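Long-range contacts in glycosyl hydrolase family 10 (Bacteroides intestinalis DSM 17393, PDB 4QPW), which binds xylan chains, here xylohexaose, through this carbohydrate-binding module of a longer protein that probably hydrolyses xylan with its family 10 glycoside hydrolase domain: residues F86-W91 with G119-Q124; S16-V21 with Q55-D60; E23-T28 with V46-N51; C39-T44 with V129-I134. One frame throughout, in Å; residues are numbered along the deposited sequence.

Interaction 1 (F86-W91 with G119-Q124); sequences FGVGPW and GHVMTQ. With XYP (beta-D-xylopyranose), chain B; XYP (beta-D-xylopyranose), chain C; XYP (beta-D-xylopyranose), chain D.
W91 and H120 meet edge to face at the sugar-binding surface: the imidazole edge points at one face of the indole, CE1 of H120 lying 3.6 Å from CE2 of W91, planes 57° apart. The opposite indole face carries the xylose of chain B, whose C4 sits over the ring, the classic aromatic platform of a xylan-binding module. M122 adds its terminal methyl, CE standing 3.5 Å from CZ3 of W91; the methyl reaches that point because the chain bends at chi2 (57°) and chi3. With an alanine at W91, the chain B xylose would probably lose its stacking surface, and H120 CE1 and M122 CE would be left without the ring they pack on. Q124 NE2 gives a nearly straight hydrogen bond of 3.0 Å to O3 of the chain C xylose.

Behind this layer, G89 O lies over the centre of the imidazole, and H120 NE2 is hydrogen-bonded to R94 NH2, which together with the H57 stack probably limits the ring's rotation. The backbones pair antiparallel: G87 and M122 exchange two bonds, and so do G89 and H120, with G89 N to H120 O at 3.0 Å. G89 has backbone angles that call for glycine. On the other face F86, V88 and V121 pack on L72 of strand 69-78. Strand 82-89 lies between 120-124 and 95-101, while 54-57 borders 120-124 on its other side.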
# COMPACT_ATOMS: atom_id res chain seq x y z
N PHE A 86 1.57 6.70 1.13
CA PHE A 86 2.09 5.65 1.98
C PHE A 86 3.02 6.13 2.96
O PHE A 86 3.65 7.24 2.78
CB PHE A 86 2.64 4.48 1.12
CG PHE A 86 3.80 4.88 0.29
CD1 PHE A 86 5.01 5.09 0.82
CD2 PHE A 86 3.60 5.12 -1.06
CE1 PHE A 86 6.06 5.54 0.06
CE2 PHE A 86 4.67 5.59 -1.83
CZ PHE A 86 5.85 5.78 -1.26
N GLY A 87 3.28 5.35 4.00
CA GLY A 87 4.41 5.52 4.89
C GLY A 87 4.96 4.18 5.26
O GLY A 87 4.16 3.22 5.46
N VAL A 88 6.26 4.05 5.36
CA VAL A 88 6.90 2.81 5.74
C VAL A 88 7.49 2.94 7.14
O VAL A 88 8.44 3.81 7.34
CB VAL A 88 8.03 2.40 4.77
CG1 VAL A 88 8.56 1.05 5.13
CG2 VAL A 88 7.53 2.41 3.33
N GLY A 89 6.98 2.26 8.11
CA GLY A 89 7.45 2.37 9.51
C GLY A 89 6.35 1.99 10.46
O GLY A 89 5.24 1.66 10.09
N PRO A 90 6.68 2.02 11.77
CA PRO A 90 5.75 1.74 12.81
C PRO A 90 4.75 2.91 13.02
O PRO A 90 4.84 3.92 12.43
CB PRO A 90 6.66 1.48 14.02
CG PRO A 90 7.80 2.45 13.77
CD PRO A 90 8.02 2.41 12.28
N TRP A 91 3.82 2.65 13.96
CA TRP A 91 2.80 3.65 14.25
C TRP A 91 3.41 5.01 14.76
O TRP A 91 2.84 6.04 14.49
CB TRP A 91 1.82 3.13 15.33
CG TRP A 91 0.99 1.97 14.87
CD1 TRP A 91 1.09 0.69 15.23
CD2 TRP A 91 -0.12 2.06 13.99
NE1 TRP A 91 0.14 -0.05 14.54
CE2 TRP A 91 -0.61 0.75 13.81
CE3 TRP A 91 -0.74 3.09 13.36
CZ2 TRP A 91 -1.76 0.45 13.02
CZ3 TRP A 91 -1.82 2.75 12.49
CH2 TRP A 91 -2.28 1.42 12.37
N GLY A 119 7.84 -2.16 11.63
CA GLY A 119 6.63 -1.48 11.19
C GLY A 119 5.97 -2.10 9.96
O GLY A 119 6.03 -3.32 9.75
N HIS A 120 5.23 -1.26 9.28
CA HIS A 120 4.31 -1.71 8.23
C HIS A 120 4.29 -0.70 7.11
O HIS A 120 4.92 0.36 7.16
CB HIS A 120 2.92 -1.92 8.86
CG HIS A 120 2.50 -0.73 9.72
ND1 HIS A 120 2.54 -0.76 11.10
CD2 HIS A 120 2.05 0.49 9.39
CE1 HIS A 120 2.10 0.42 11.54
NE2 HIS A 120 1.78 1.19 10.57
N VAL A 121 3.58 -1.05 6.00
CA VAL A 121 3.37 -0.10 4.91
C VAL A 121 1.97 0.45 5.05
O VAL A 121 0.96 -0.20 4.63
CB VAL A 121 3.62 -0.71 3.52
CG1 VAL A 121 3.39 0.33 2.44
CG2 VAL A 121 5.03 -1.26 3.45
N MET A 122 1.83 1.59 5.70
CA MET A 122 0.53 2.27 5.82
C MET A 122 0.20 2.85 4.48
O MET A 122 1.02 3.57 3.87
CB MET A 122 0.68 3.42 6.83
CG MET A 122 -0.54 4.30 6.88
SD MET A 122 -2.10 3.51 7.25
CE MET A 122 -1.90 3.39 9.07
N THR A 123 -1.02 2.62 3.96
CA THR A 123 -1.41 3.02 2.61
C THR A 123 -2.76 3.72 2.75
O THR A 123 -3.65 3.25 3.48
CB THR A 123 -1.51 1.78 1.74
OG1 THR A 123 -0.29 0.97 1.93
CG2 THR A 123 -1.56 2.11 0.31
N GLN A 124 -2.93 4.87 2.09
CA GLN A 124 -4.13 5.70 2.23
C GLN A 124 -4.62 6.20 0.89
O GLN A 124 -3.78 6.69 0.06
CB GLN A 124 -3.85 6.88 3.16
CG GLN A 124 -3.32 6.44 4.51
CD GLN A 124 -3.18 7.52 5.60
OE1 GLN A 124 -3.14 8.70 5.26
NE2 GLN A 124 -3.23 7.19 6.82
O1 XYP B . -1.56 -1.09 17.73
C1 XYP B . -2.47 -0.03 17.59
C2 XYP B . -1.77 1.32 17.72
C3 XYP B . -2.83 2.38 17.52
C4 XYP B . -3.42 2.16 16.13
C5 XYP B . -4.14 0.86 16.11
O2 XYP B . -1.10 1.60 18.98
O3 XYP B . -2.26 3.67 17.50
O4 XYP B . -4.64 3.07 15.99
O5 XYP B . -3.07 -0.18 16.30
C1 XYP C . -4.53 7.93 11.95
C2 XYP C . -4.09 8.04 10.51
C3 XYP C . -3.33 9.33 10.27
C4 XYP C . -4.20 10.52 10.76
C5 XYP C . -4.67 10.24 12.14
O2 XYP C . -3.22 6.96 10.18
O3 XYP C . -3.02 9.45 8.85
O4 XYP C . -3.40 11.70 10.65
O5 XYP C . -5.44 9.06 12.22
C1 XYP D . -4.72 3.79 14.76
C2 XYP D . -6.20 4.23 14.69
C3 XYP D . -6.30 5.10 13.45
C4 XYP D . -5.26 6.15 13.37
C5 XYP D . -3.87 5.54 13.52
O2 XYP D . -7.11 3.14 14.64
O3 XYP D . -7.63 5.72 13.36
O4 XYP D . -5.31 6.78 12.07
O5 XYP D . -3.80 4.82 14.76

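Interaction 2 (S16-V21 with Q55-D60); sequences SFWNEV and QYHTAD. With XYP (beta-D-xylopyranose), chain D; XYP (beta-D-xylopyranose), chain C.
E20 and Q55 run alongside each other, carboxylate and amide planes 66° apart, and hold the xylan by hydrogen bonds. Both carboxylate oxygens of E20 take hydroxyls of the chain D xylose, O3 reaching OE1 at 2.6 Å and O2 reaching OE2 at 2.8 Å. Q55 spans two sugars: its OE1 accepts from O2 of the chain C xylose, while NE2 donates to O4 of chain D and makes a weak bond to E20 OE1. Three hydrogen bonds join the antiparallel backbones, among them H57 N to W18 O at 2.9 Å and E20 N to Q55 O. One water bridges W18 N, H57 ND1 and D60 OD2.

W18 CB lies over the H57 ring face, 4.0 Å from its centroid; with CG opposite the backbone N (chi1 -178°), the indole brings CE3 within 3.6 Å of H57 NE2. At the indole edge, in its plane, Q55 CD comes within 3.7 Å of W18 CH2.

F17 supplies the apolar end, CE1 lying 3.7 Å from CB of D60 and the ring face turned to the 59-60 peptide. A serine at F17 would probably leave the H57-D60 backbone uncovered and open a gap beside D60 CB.

Strand 19-21 is one of the two outermost strands of its five-stranded sheet, and 54-57 separates it from 120-124. Y56 and N19 face I31 of strand 29-31, and F17 meets Y6 of strand 3-9.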
# COMPACT_ATOMS: atom_id res chain seq x y z
N SER A 16 -5.02 -10.39 5.37
CA SER A 16 -5.37 -10.44 6.76
C SER A 16 -4.87 -9.21 7.51
O SER A 16 -5.00 -9.13 8.75
CB SER A 16 -4.80 -11.69 7.44
OG SER A 16 -5.34 -12.89 6.91
N PHE A 17 -4.33 -8.19 6.87
CA PHE A 17 -3.69 -7.08 7.56
C PHE A 17 -4.68 -6.06 8.12
O PHE A 17 -5.87 -6.02 7.70
CB PHE A 17 -2.68 -6.40 6.67
CG PHE A 17 -1.48 -7.25 6.23
CD1 PHE A 17 -0.77 -8.00 7.15
CD2 PHE A 17 -1.06 -7.25 4.92
CE1 PHE A 17 0.33 -8.72 6.74
CE2 PHE A 17 0.05 -7.98 4.54
CZ PHE A 17 0.75 -8.73 5.44
N TRP A 18 -4.21 -5.24 9.01
CA TRP A 18 -5.01 -4.16 9.61
C TRP A 18 -5.50 -3.21 8.53
O TRP A 18 -4.77 -2.83 7.60
CB TRP A 18 -4.12 -3.41 10.60
CG TRP A 18 -4.83 -2.28 11.33
CD1 TRP A 18 -5.42 -2.36 12.55
CD2 TRP A 18 -4.97 -0.93 10.90
NE1 TRP A 18 -5.94 -1.10 12.86
CE2 TRP A 18 -5.70 -0.22 11.88
CE3 TRP A 18 -4.61 -0.24 9.77
CZ2 TRP A 18 -6.02 1.15 11.73
CZ3 TRP A 18 -4.97 1.12 9.63
CH2 TRP A 18 -5.62 1.77 10.65
N ASN A 19 -6.75 -2.75 8.72
CA ASN A 19 -7.31 -1.74 7.87
C ASN A 19 -8.42 -1.02 8.60
O ASN A 19 -8.98 -1.51 9.59
CB ASN A 19 -7.75 -2.26 6.56
CG ASN A 19 -8.80 -3.30 6.68
OD1 ASN A 19 -10.03 -2.92 6.65
ND2 ASN A 19 -8.50 -4.56 6.94
N GLU A 20 -8.73 0.21 8.16
CA GLU A 20 -9.76 1.02 8.83
C GLU A 20 -10.41 1.87 7.77
O GLU A 20 -9.83 2.79 7.22
CB GLU A 20 -9.20 1.86 9.91
CG GLU A 20 -10.25 2.66 10.72
CD GLU A 20 -9.52 3.40 11.81
OE1 GLU A 20 -8.89 4.37 11.56
OE2 GLU A 20 -9.24 2.84 12.90
N VAL A 21 -11.69 1.59 7.55
CA VAL A 21 -12.57 2.41 6.67
C VAL A 21 -13.41 3.28 7.63
O VAL A 21 -14.17 2.72 8.44
CB VAL A 21 -13.44 1.55 5.81
CG1 VAL A 21 -14.40 2.40 4.97
CG2 VAL A 21 -12.64 0.68 4.89
N GLN A 55 -7.78 3.71 4.95
CA GLN A 55 -6.34 3.40 5.24
C GLN A 55 -6.19 1.96 5.56
O GLN A 55 -7.10 1.30 6.11
CB GLN A 55 -5.81 4.31 6.35
CG GLN A 55 -6.50 4.12 7.70
CD GLN A 55 -5.91 4.98 8.78
OE1 GLN A 55 -4.74 5.34 8.77
NE2 GLN A 55 -6.76 5.38 9.74
N TYR A 56 -5.03 1.39 5.16
CA TYR A 56 -4.88 -0.05 5.20
C TYR A 56 -3.40 -0.37 5.16
O TYR A 56 -2.64 0.27 4.42
CB TYR A 56 -5.66 -0.71 4.04
CG TYR A 56 -5.58 -0.05 2.71
CD1 TYR A 56 -6.42 1.05 2.39
CD2 TYR A 56 -4.67 -0.41 1.73
CE1 TYR A 56 -6.30 1.77 1.24
CE2 TYR A 56 -4.57 0.24 0.57
CZ TYR A 56 -5.37 1.36 0.29
OH TYR A 56 -5.26 2.00 -0.93
N HIS A 57 -3.01 -1.40 5.87
CA HIS A 57 -1.63 -1.90 5.72
C HIS A 57 -1.60 -2.79 4.51
O HIS A 57 -2.45 -3.68 4.30
CB HIS A 57 -1.21 -2.74 6.93
CG HIS A 57 -1.08 -1.95 8.20
ND1 HIS A 57 -0.75 -2.59 9.38
CD2 HIS A 57 -1.24 -0.62 8.47
CE1 HIS A 57 -0.72 -1.68 10.35
NE2 HIS A 57 -1.02 -0.49 9.84
N THR A 58 -0.58 -2.61 3.67
CA THR A 58 -0.35 -3.50 2.51
C THR A 58 0.79 -4.44 2.73
O THR A 58 1.00 -5.39 1.90
CB THR A 58 -0.16 -2.65 1.24
OG1 THR A 58 0.91 -1.74 1.43
CG2 THR A 58 -1.39 -1.94 0.83
N ALA A 59 1.51 -4.31 3.83
CA ALA A 59 2.60 -5.18 4.29
C ALA A 59 2.78 -4.85 5.78
O ALA A 59 2.38 -3.77 6.24
CB ALA A 59 3.90 -4.93 3.53
N ASP A 60 3.41 -5.76 6.51
CA ASP A 60 3.56 -5.61 7.97
C ASP A 60 4.72 -6.44 8.41
O ASP A 60 5.35 -7.17 7.61
CB ASP A 60 2.22 -6.13 8.61
CG ASP A 60 2.00 -5.77 10.04
OD1 ASP A 60 2.76 -5.05 10.61
OD2 ASP A 60 0.98 -6.38 10.56
C1 XYP D . -4.72 3.79 14.76
C2 XYP D . -6.20 4.23 14.69
C3 XYP D . -6.30 5.10 13.45
C4 XYP D . -5.26 6.15 13.37
C5 XYP D . -3.87 5.54 13.52
O2 XYP D . -7.11 3.14 14.64
O3 XYP D . -7.63 5.72 13.36
O4 XYP D . -5.31 6.78 12.07
O5 XYP D . -3.80 4.82 14.76
C1 XYP C . -4.53 7.93 11.95
C2 XYP C . -4.09 8.04 10.51
C3 XYP C . -3.33 9.33 10.27
C4 XYP C . -4.20 10.52 10.76
C5 XYP C . -4.67 10.24 12.14
O2 XYP C . -3.22 6.96 10.18
O3 XYP C . -3.02 9.45 8.85
O4 XYP C . -3.40 11.70 10.65
O5 XYP C . -5.44 9.06 12.22
O HOH W 1 -1.39 -5.33 9.76
O HOH W 2 -9.61 5.41 8.47

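Interaction 3 (E23-T28 with V46-N51); sequences EEVKET and VAASQN
E24 grips S49 with both carboxylate oxygens. The shorter bond runs from S49 OG to E24 OE2, 2.6 Å, on the syn lone pair of that oxygen; the backbone N of S49 donates to OE1 at 2.8 Å, again on the syn side but 18° out of the carboxylate plane. OE1 also takes a weak bond from a water that donates to A47 O. The glutamate spans the distance because its chain is extended, CG standing anti to the backbone N (chi1 -172°), while S49 tucks OG between its own N and carbonyl carbon.

Next to this pair, V25 turns CG1 onto A48, 3.8 Å from its CA, and F53 packs against both A48 and E24. At the far end the methyls of T28 and V46 meet, CG2 to CG2 at 3.8 Å, and a second water ties T28 OG1 to V46 O.

The loop between strands 19-21 and 29-31 is thereby joined to the one between 39-44 and 54-57; the side chain of S49 lies about 12 Å from a bound xylose. With the S49 N-H and hydroxyl both turned to it, two donors stabilise the carboxylate's negative charge, which would probably favour the ionised form and hold its plane against rotation.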
# COMPACT_ATOMS: atom_id res chain seq x y z
N GLU A 23 -16.31 5.32 9.16
CA GLU A 23 -17.78 5.16 9.05
C GLU A 23 -18.44 6.03 8.01
O GLU A 23 -19.46 5.60 7.47
CB GLU A 23 -18.45 5.37 10.42
CG GLU A 23 -18.08 4.22 11.35
CD GLU A 23 -18.79 4.30 12.70
OE1 GLU A 23 -18.18 4.92 13.60
OE2 GLU A 23 -19.94 3.80 12.79
N GLU A 24 -17.84 7.15 7.71
CA GLU A 24 -18.35 8.03 6.70
C GLU A 24 -18.64 7.34 5.41
O GLU A 24 -19.55 7.70 4.65
CB GLU A 24 -17.38 9.21 6.45
CG GLU A 24 -17.88 10.30 5.54
CD GLU A 24 -16.83 11.25 5.12
OE1 GLU A 24 -15.94 10.88 4.26
OE2 GLU A 24 -16.55 12.31 5.76
N VAL A 25 -17.76 6.36 4.99
CA VAL A 25 -17.76 5.75 3.69
C VAL A 25 -17.84 4.25 3.78
O VAL A 25 -17.49 3.51 2.83
CB VAL A 25 -16.61 6.21 2.76
CG1 VAL A 25 -16.78 7.66 2.35
CG2 VAL A 25 -15.28 5.96 3.42
N LYS A 26 -18.36 3.73 4.88
CA LYS A 26 -18.44 2.30 5.07
C LYS A 26 -19.25 1.58 4.07
O LYS A 26 -18.92 0.44 3.70
CB LYS A 26 -19.05 1.98 6.49
CG LYS A 26 -19.43 0.54 6.80
CD LYS A 26 -20.28 0.44 8.11
CE LYS A 26 -20.67 -1.03 8.30
NZ LYS A 26 -21.16 -1.19 9.71
N GLU A 27 -20.37 2.14 3.60
CA GLU A 27 -21.23 1.47 2.69
C GLU A 27 -20.72 1.32 1.28
O GLU A 27 -21.18 0.44 0.58
CB GLU A 27 -22.62 2.08 2.70
CG GLU A 27 -23.38 2.06 4.01
CD GLU A 27 -23.52 0.67 4.57
OE1 GLU A 27 -23.97 -0.18 3.70
OE2 GLU A 27 -23.20 0.43 5.77
N THR A 28 -19.87 2.23 0.88
CA THR A 28 -19.48 2.40 -0.49
C THR A 28 -17.99 1.99 -0.75
O THR A 28 -17.49 2.26 -1.84
CB THR A 28 -19.76 3.84 -0.94
OG1 THR A 28 -19.25 4.72 0.00
CG2 THR A 28 -21.29 4.07 -1.08
N VAL A 46 -17.62 6.55 -3.53
CA VAL A 46 -17.79 7.89 -2.93
C VAL A 46 -16.47 8.30 -2.32
O VAL A 46 -15.92 7.56 -1.42
CB VAL A 46 -18.93 7.94 -1.85
CG1 VAL A 46 -19.01 9.32 -1.27
CG2 VAL A 46 -20.25 7.50 -2.44
N ALA A 47 -15.92 9.44 -2.65
CA ALA A 47 -14.69 9.92 -2.00
C ALA A 47 -14.92 10.20 -0.57
O ALA A 47 -16.02 10.81 -0.19
CB ALA A 47 -14.20 11.18 -2.69
N ALA A 48 -14.04 9.88 0.32
CA ALA A 48 -14.12 10.28 1.69
C ALA A 48 -13.75 11.77 1.79
O ALA A 48 -13.10 12.32 0.92
CB ALA A 48 -13.14 9.45 2.55
N SER A 49 -14.01 12.37 2.95
CA SER A 49 -13.63 13.79 3.15
C SER A 49 -12.20 13.98 3.45
O SER A 49 -11.67 15.12 3.36
CB SER A 49 -14.53 14.39 4.30
OG SER A 49 -14.38 13.68 5.45
N GLN A 50 -11.50 12.92 3.93
CA GLN A 50 -10.07 12.96 4.21
C GLN A 50 -9.41 11.72 3.57
O GLN A 50 -9.95 10.62 3.64
CB GLN A 50 -9.76 13.00 5.71
CG GLN A 50 -10.56 14.09 6.49
CD GLN A 50 -9.84 14.67 7.69
OE1 GLN A 50 -8.60 14.86 7.69
NE2 GLN A 50 -10.61 14.91 8.77
N ASN A 51 -8.18 11.89 3.15
CA ASN A 51 -7.48 10.71 2.56
C ASN A 51 -7.27 9.62 3.58
O ASN A 51 -7.34 8.43 3.15
CB ASN A 51 -6.23 11.17 1.86
CG ASN A 51 -5.80 10.22 0.73
OD1 ASN A 51 -6.47 9.89 -0.23
ND2 ASN A 51 -4.58 9.69 0.94
O HOH W 3 -17.57 11.56 1.95
O HOH W 4 -16.62 5.00 -0.91

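Interaction 4 (C39-T44 with V129-I134); sequences CLEIKT and VGTIQI
E41 and Q133 lie alongside each other on one face of the sheet, and Q133 NE2 donates a 2.8 Å bond to E41 OE2. The donor comes in on the anti side of that oxygen, 25° out of the carboxylate plane, yet exactly in the plane of its own amide. Each group has a second partner: N34 ND2 also bonds to E41 OE2, and R77 NE bonds to Q133 OE1. C39 SG packs on the aliphatic part of the glutamine, 3.7 Å from Q133 CB.

Across the contact the backbones of L40 and I134 exchange two bonds, I42 and I132 another two, the straightest being I132 N to I42 O at 2.8 Å; E41 and K43 bond instead to G32 and T30, and T131 and Q133 to S79 and R77. At the end of the pairing T44 N reaches G130 O, and G130 N finds T44 OG1 at 3.1 Å as well as a weak bond to T44 O. That hydroxyl sits between N and carbonyl carbon (chi1 51°) and is also bonded to F128 O. T131 OG1 lies along K43 and shares a water with it, the lysine's bond to the water being weak; T131 CG2 meets E41 CG at 3.6 Å.

The opposite face is largely apolar around L40, I42, I132 and I134, with I42 CD1 touching I134 CD1 at 4.0 Å. One face thus carries hydrocarbon into the beta-sandwich interior; on the other, the Q133 amide bridges E41 and R77, whose charges are probably partly balanced across it.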
# COMPACT_ATOMS: atom_id res chain seq x y z
N CYS A 39 -5.01 -10.08 -6.77
CA CYS A 39 -4.51 -8.83 -6.23
C CYS A 39 -5.30 -8.41 -5.04
O CYS A 39 -6.48 -8.80 -4.88
CB CYS A 39 -4.52 -7.74 -7.30
SG CYS A 39 -6.10 -7.33 -7.98
N LEU A 40 -4.72 -7.57 -4.20
CA LEU A 40 -5.48 -6.80 -3.22
C LEU A 40 -6.27 -5.74 -3.97
O LEU A 40 -5.73 -5.11 -4.89
CB LEU A 40 -4.51 -6.19 -2.21
CG LEU A 40 -5.08 -5.32 -1.14
CD1 LEU A 40 -6.10 -6.02 -0.25
CD2 LEU A 40 -4.00 -4.73 -0.29
N GLU A 41 -7.52 -5.48 -3.60
CA GLU A 41 -8.36 -4.52 -4.28
C GLU A 41 -9.06 -3.61 -3.28
O GLU A 41 -9.64 -4.07 -2.30
CB GLU A 41 -9.37 -5.29 -5.13
CG GLU A 41 -10.31 -4.44 -5.96
CD GLU A 41 -11.03 -5.22 -7.09
OE1 GLU A 41 -12.30 -5.23 -6.97
OE2 GLU A 41 -10.46 -5.68 -8.02
N ILE A 42 -9.02 -2.34 -3.57
CA ILE A 42 -9.67 -1.28 -2.74
C ILE A 42 -10.66 -0.59 -3.71
O ILE A 42 -10.22 0.09 -4.68
CB ILE A 42 -8.71 -0.32 -2.14
CG1 ILE A 42 -7.66 -1.10 -1.28
CG2 ILE A 42 -9.45 0.75 -1.33
CD1 ILE A 42 -6.33 -1.36 -2.00
N LYS A 43 -11.96 -0.77 -3.48
CA LYS A 43 -12.98 -0.20 -4.36
C LYS A 43 -13.82 0.80 -3.64
O LYS A 43 -14.32 0.53 -2.54
CB LYS A 43 -13.87 -1.28 -4.87
CG LYS A 43 -13.33 -2.14 -5.88
CD LYS A 43 -14.51 -2.86 -6.58
CE LYS A 43 -15.54 -1.83 -7.00
NZ LYS A 43 -16.10 -2.11 -8.35
N THR A 44 -14.00 1.95 -4.26
CA THR A 44 -14.74 3.09 -3.67
C THR A 44 -15.66 3.65 -4.71
O THR A 44 -15.35 3.76 -5.91
CB THR A 44 -13.89 4.18 -3.24
OG1 THR A 44 -13.01 4.52 -4.33
CG2 THR A 44 -13.06 3.82 -2.04
N VAL A 129 -11.77 7.81 -6.04
CA VAL A 129 -12.94 7.14 -6.46
C VAL A 129 -12.70 6.16 -7.56
O VAL A 129 -12.28 6.59 -8.64
CB VAL A 129 -14.11 8.13 -6.84
CG1 VAL A 129 -15.33 7.36 -7.22
CG2 VAL A 129 -14.34 9.07 -5.72
N GLY A 130 -12.91 4.89 -7.37
CA GLY A 130 -12.72 3.87 -8.36
C GLY A 130 -12.13 2.61 -7.73
O GLY A 130 -12.40 2.30 -6.57
N THR A 131 -11.36 1.89 -8.53
CA THR A 131 -10.75 0.60 -8.08
C THR A 131 -9.23 0.78 -8.10
O THR A 131 -8.66 1.17 -9.15
CB THR A 131 -11.15 -0.50 -8.97
OG1 THR A 131 -12.63 -0.64 -9.00
CG2 THR A 131 -10.62 -1.88 -8.53
N ILE A 132 -8.58 0.52 -6.96
CA ILE A 132 -7.10 0.37 -6.85
C ILE A 132 -6.81 -1.10 -6.70
O ILE A 132 -7.44 -1.82 -5.90
CB ILE A 132 -6.62 1.17 -5.66
CG1 ILE A 132 -6.89 2.65 -5.87
CG2 ILE A 132 -5.14 0.86 -5.44
CD1 ILE A 132 -6.60 3.47 -4.64
N GLN A 133 -5.85 -1.61 -7.48
CA GLN A 133 -5.36 -2.99 -7.37
C GLN A 133 -3.87 -3.01 -7.09
O GLN A 133 -3.09 -2.24 -7.69
CB GLN A 133 -5.67 -3.71 -8.65
CG GLN A 133 -7.21 -3.83 -8.89
CD GLN A 133 -7.54 -4.59 -10.16
OE1 GLN A 133 -6.79 -4.54 -11.13
NE2 GLN A 133 -8.59 -5.32 -10.13
N ILE A 134 -3.47 -3.85 -6.12
CA ILE A 134 -2.07 -3.96 -5.67
C ILE A 134 -1.68 -5.40 -5.78
O ILE A 134 -2.26 -6.29 -5.18
CB ILE A 134 -1.94 -3.41 -4.24
CG1 ILE A 134 -2.29 -1.93 -4.21
CG2 ILE A 134 -0.50 -3.69 -3.74
CD1 ILE A 134 -2.38 -1.33 -2.81
O HOH W 5 -13.54 -2.75 -10.46

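How the interactions relate
Interactions 1 and 2 form one binding surface: their centres are 9 Å apart, strands 120-124 and 54-57 are neighbours in the same sheet, and T123 O lies 2.9 Å from Y56 N. Both touch the xyloses of chains C and D, and H57 stacks on H120 at their junction. Interaction 4 belongs to the other sheet, its centre 13 Å from that of interaction 2; Y56 CE2 lies 3.5 Å from I42 CD1, packing the two sheets together. Interaction 3 sits at the loop end, 20 Å from interaction 1 between centres. It borders interaction 4, where A47 N lies 3.5 Å from V129 CG2, and N51 ND2 approaches Q124 O of the sugar-binding strand.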